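Local coordinates for protein transcription factor GAMBIF1 (PDB 1BVO) that probably activates RNA polymerase II transcription as a Dorsal-like Rel protein, represented here by the DNA-bound specificity domain of its Rel homology region, at residues 67-72 / 141-146. Numbering follows the deposited sequence.
Sequences KPHPHN and NAVRLC
A CH-pi contact between V143 and the imidazole of H69 joins the loop leading into strand 72-74 (segment 67-72) to the start of strand 142-152, buried in the Rel homology DNA-binding domain, with the two segments coming within about 4 Å (nearest atoms) of the bound DNA. V143 CG1 lies over one face of the H69 ring, 3.5 Å from its centroid and 16° off the ring normal, displaced toward the rim so that it comes nearest to H69 CD2. With chi1 at -171°, CG opposite the backbone N, the H69 ring extends to the strand and crosses the valine at about a right angle. The same methyl also approaches the second histidine of the loop, with V143 CG1 3.9 Å from H71 ND1, a looser approach at a single ring atom.

Within the loop, the backbone N-H of H71 donates to H69 ND1 over 3.2 Å, a nearly straight bond (163°) that helps fix the ring's rotation. H69 CE1 in turn sits 3.5 Å above the plane of the H71 ring, over its centre. The far nitrogen of H69, NE2, hydrogen-bonds to the carbonyl O of D139, just before the strand, and also lies 3.1 Å from A142 O. Both nitrogens of this buried ring thus have partners, consistent with a proton on NE2.

On the loop side, R117 of helix 107-120 hydrogen-bonds to the carbonyls of H69 and H71, while P70 packs on V110 and L114 of that helix. Strand 142-152 itself runs in an antiparallel sheet, between strands 52-59 and 159-172.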
loop_
_atom_site.group_PDB
_atom_site.type_symbol
_atom_site.label_atom_id
_atom_site.label_comp_id
_atom_site.label_asym_id
_atom_site.label_seq_id
_atom_site.Cartn_x
_atom_site.Cartn_y
_atom_site.Cartn_z
ATOM N N LYS C 67 -23.525 -12.181 2.090
ATOM C CA LYS C 67 -22.359 -13.009 1.787
ATOM C C LYS C 67 -21.217 -12.686 2.726
ATOM O O LYS C 67 -21.097 -11.556 3.227
ATOM C CB LYS C 67 -21.793 -12.688 0.402
ATOM C CG LYS C 67 -22.758 -12.523 -0.728
ATOM C CD LYS C 67 -22.019 -11.843 -1.875
ATOM C CE LYS C 67 -22.831 -11.862 -3.145
ATOM N NZ LYS C 67 -22.874 -13.245 -3.673
ATOM N N PRO C 68 -20.288 -13.642 2.877
ATOM C CA PRO C 68 -19.108 -13.509 3.723
ATOM C C PRO C 68 -18.419 -12.233 3.295
ATOM O O PRO C 68 -18.225 -11.987 2.095
ATOM C CB PRO C 68 -18.284 -14.722 3.329
ATOM C CG PRO C 68 -19.326 -15.748 3.128
ATOM C CD PRO C 68 -20.369 -15.004 2.317
ATOM N N HIS C 69 -18.191 -11.365 4.265
ATOM C CA HIS C 69 -17.527 -10.123 3.998
ATOM C C HIS C 69 -16.104 -10.431 4.362
ATOM O O HIS C 69 -15.839 -10.976 5.429
ATOM C CB HIS C 69 -18.074 -9.010 4.875
ATOM C CG HIS C 69 -17.568 -7.657 4.489
ATOM N ND1 HIS C 69 -16.222 -7.395 4.359
ATOM C CD2 HIS C 69 -18.218 -6.532 4.135
ATOM C CE1 HIS C 69 -16.068 -6.150 3.933
ATOM N NE2 HIS C 69 -17.260 -5.607 3.787
ATOM N N PRO C 70 -15.152 -10.019 3.513
ATOM C CA PRO C 70 -13.711 -10.250 3.719
ATOM C C PRO C 70 -13.163 -9.872 5.089
ATOM O O PRO C 70 -12.348 -10.597 5.660
ATOM C CB PRO C 70 -13.062 -9.416 2.608
ATOM C CG PRO C 70 -14.101 -8.367 2.313
ATOM C CD PRO C 70 -15.369 -9.191 2.315
ATOM N N HIS C 71 -13.621 -8.739 5.611
ATOM C CA HIS C 71 -13.143 -8.268 6.901
ATOM C C HIS C 71 -13.125 -9.307 8.031
ATOM O O HIS C 71 -14.018 -10.154 8.130
ATOM C CB HIS C 71 -13.867 -6.984 7.272
ATOM C CG HIS C 71 -13.526 -5.837 6.374
ATOM N ND1 HIS C 71 -14.145 -4.621 6.450
ATOM C CD2 HIS C 71 -12.582 -5.730 5.408
ATOM C CE1 HIS C 71 -13.589 -3.783 5.574
ATOM N NE2 HIS C 71 -12.639 -4.439 4.936
ATOM N N ASN C 72 -12.032 -9.304 8.793
ATOM C CA ASN C 72 -11.854 -10.241 9.895
ATOM C C ASN C 72 -12.266 -9.604 11.205
ATOM O O ASN C 72 -12.122 -8.382 11.389
ATOM C CB ASN C 72 -10.389 -10.666 10.004
ATOM C CG ASN C 72 -9.848 -11.236 8.722
ATOM O OD1 ASN C 72 -10.481 -12.077 8.070
ATOM N ND2 ASN C 72 -8.678 -10.760 8.329
ATOM N N ASN C 141 -16.483 -0.571 3.372
ATOM C CA ASN C 141 -16.734 0.425 4.403
ATOM C C ASN C 141 -17.945 0.140 5.245
ATOM O O ASN C 141 -18.354 0.959 6.069
ATOM C CB ASN C 141 -16.872 1.798 3.791
ATOM C CG ASN C 141 -15.587 2.555 3.838
ATOM O OD1 ASN C 141 -14.618 2.199 3.143
ATOM N ND2 ASN C 141 -15.538 3.589 4.697
ATOM N N ALA C 142 -18.521 -1.030 5.039
ATOM C CA ALA C 142 -19.693 -1.409 5.791
ATOM C C ALA C 142 -19.724 -2.916 5.898
ATOM O O ALA C 142 -19.246 -3.637 5.018
ATOM C CB ALA C 142 -20.942 -0.898 5.114
ATOM N N VAL C 143 -20.271 -3.370 7.015
ATOM C CA VAL C 143 -20.379 -4.783 7.292
ATOM C C VAL C 143 -21.536 -4.944 8.233
ATOM O O VAL C 143 -22.153 -3.978 8.659
ATOM C CB VAL C 143 -19.173 -5.300 8.116
ATOM C CG1 VAL C 143 -17.909 -5.332 7.287
ATOM C CG2 VAL C 143 -18.981 -4.407 9.342
ATOM N N ARG C 144 -21.832 -6.184 8.547
ATOM C CA ARG C 144 -22.842 -6.496 9.534
ATOM C C ARG C 144 -22.232 -7.710 10.232
ATOM O O ARG C 144 -21.417 -8.445 9.653
ATOM C CB ARG C 144 -24.162 -6.904 8.913
ATOM C CG ARG C 144 -24.856 -5.907 8.029
ATOM C CD ARG C 144 -26.148 -6.578 7.574
ATOM N NE ARG C 144 -26.888 -5.884 6.534
ATOM C CZ ARG C 144 -27.991 -5.185 6.751
ATOM N NH1 ARG C 144 -28.486 -5.082 7.976
ATOM N NH2 ARG C 144 -28.614 -4.612 5.730
ATOM N N LEU C 145 -22.537 -7.847 11.510
ATOM C CA LEU C 145 -22.040 -8.963 12.288
ATOM C C LEU C 145 -23.053 -10.069 12.083
ATOM O O LEU C 145 -24.271 -9.827 12.105
ATOM C CB LEU C 145 -21.985 -8.585 13.769
ATOM C CG LEU C 145 -21.043 -7.425 14.085
ATOM C CD1 LEU C 145 -21.188 -7.008 15.534
ATOM C CD2 LEU C 145 -19.624 -7.833 13.767
ATOM N N CYS C 146 -22.567 -11.275 11.853
ATOM C CA CYS C 146 -23.470 -12.396 11.672
ATOM C C CYS C 146 -23.351 -13.316 12.879
ATOM O O CYS C 146 -22.236 -13.695 13.276
ATOM C CB CYS C 146 -23.148 -13.173 10.414
ATOM S SG CYS C 146 -24.470 -14.332 9.978
#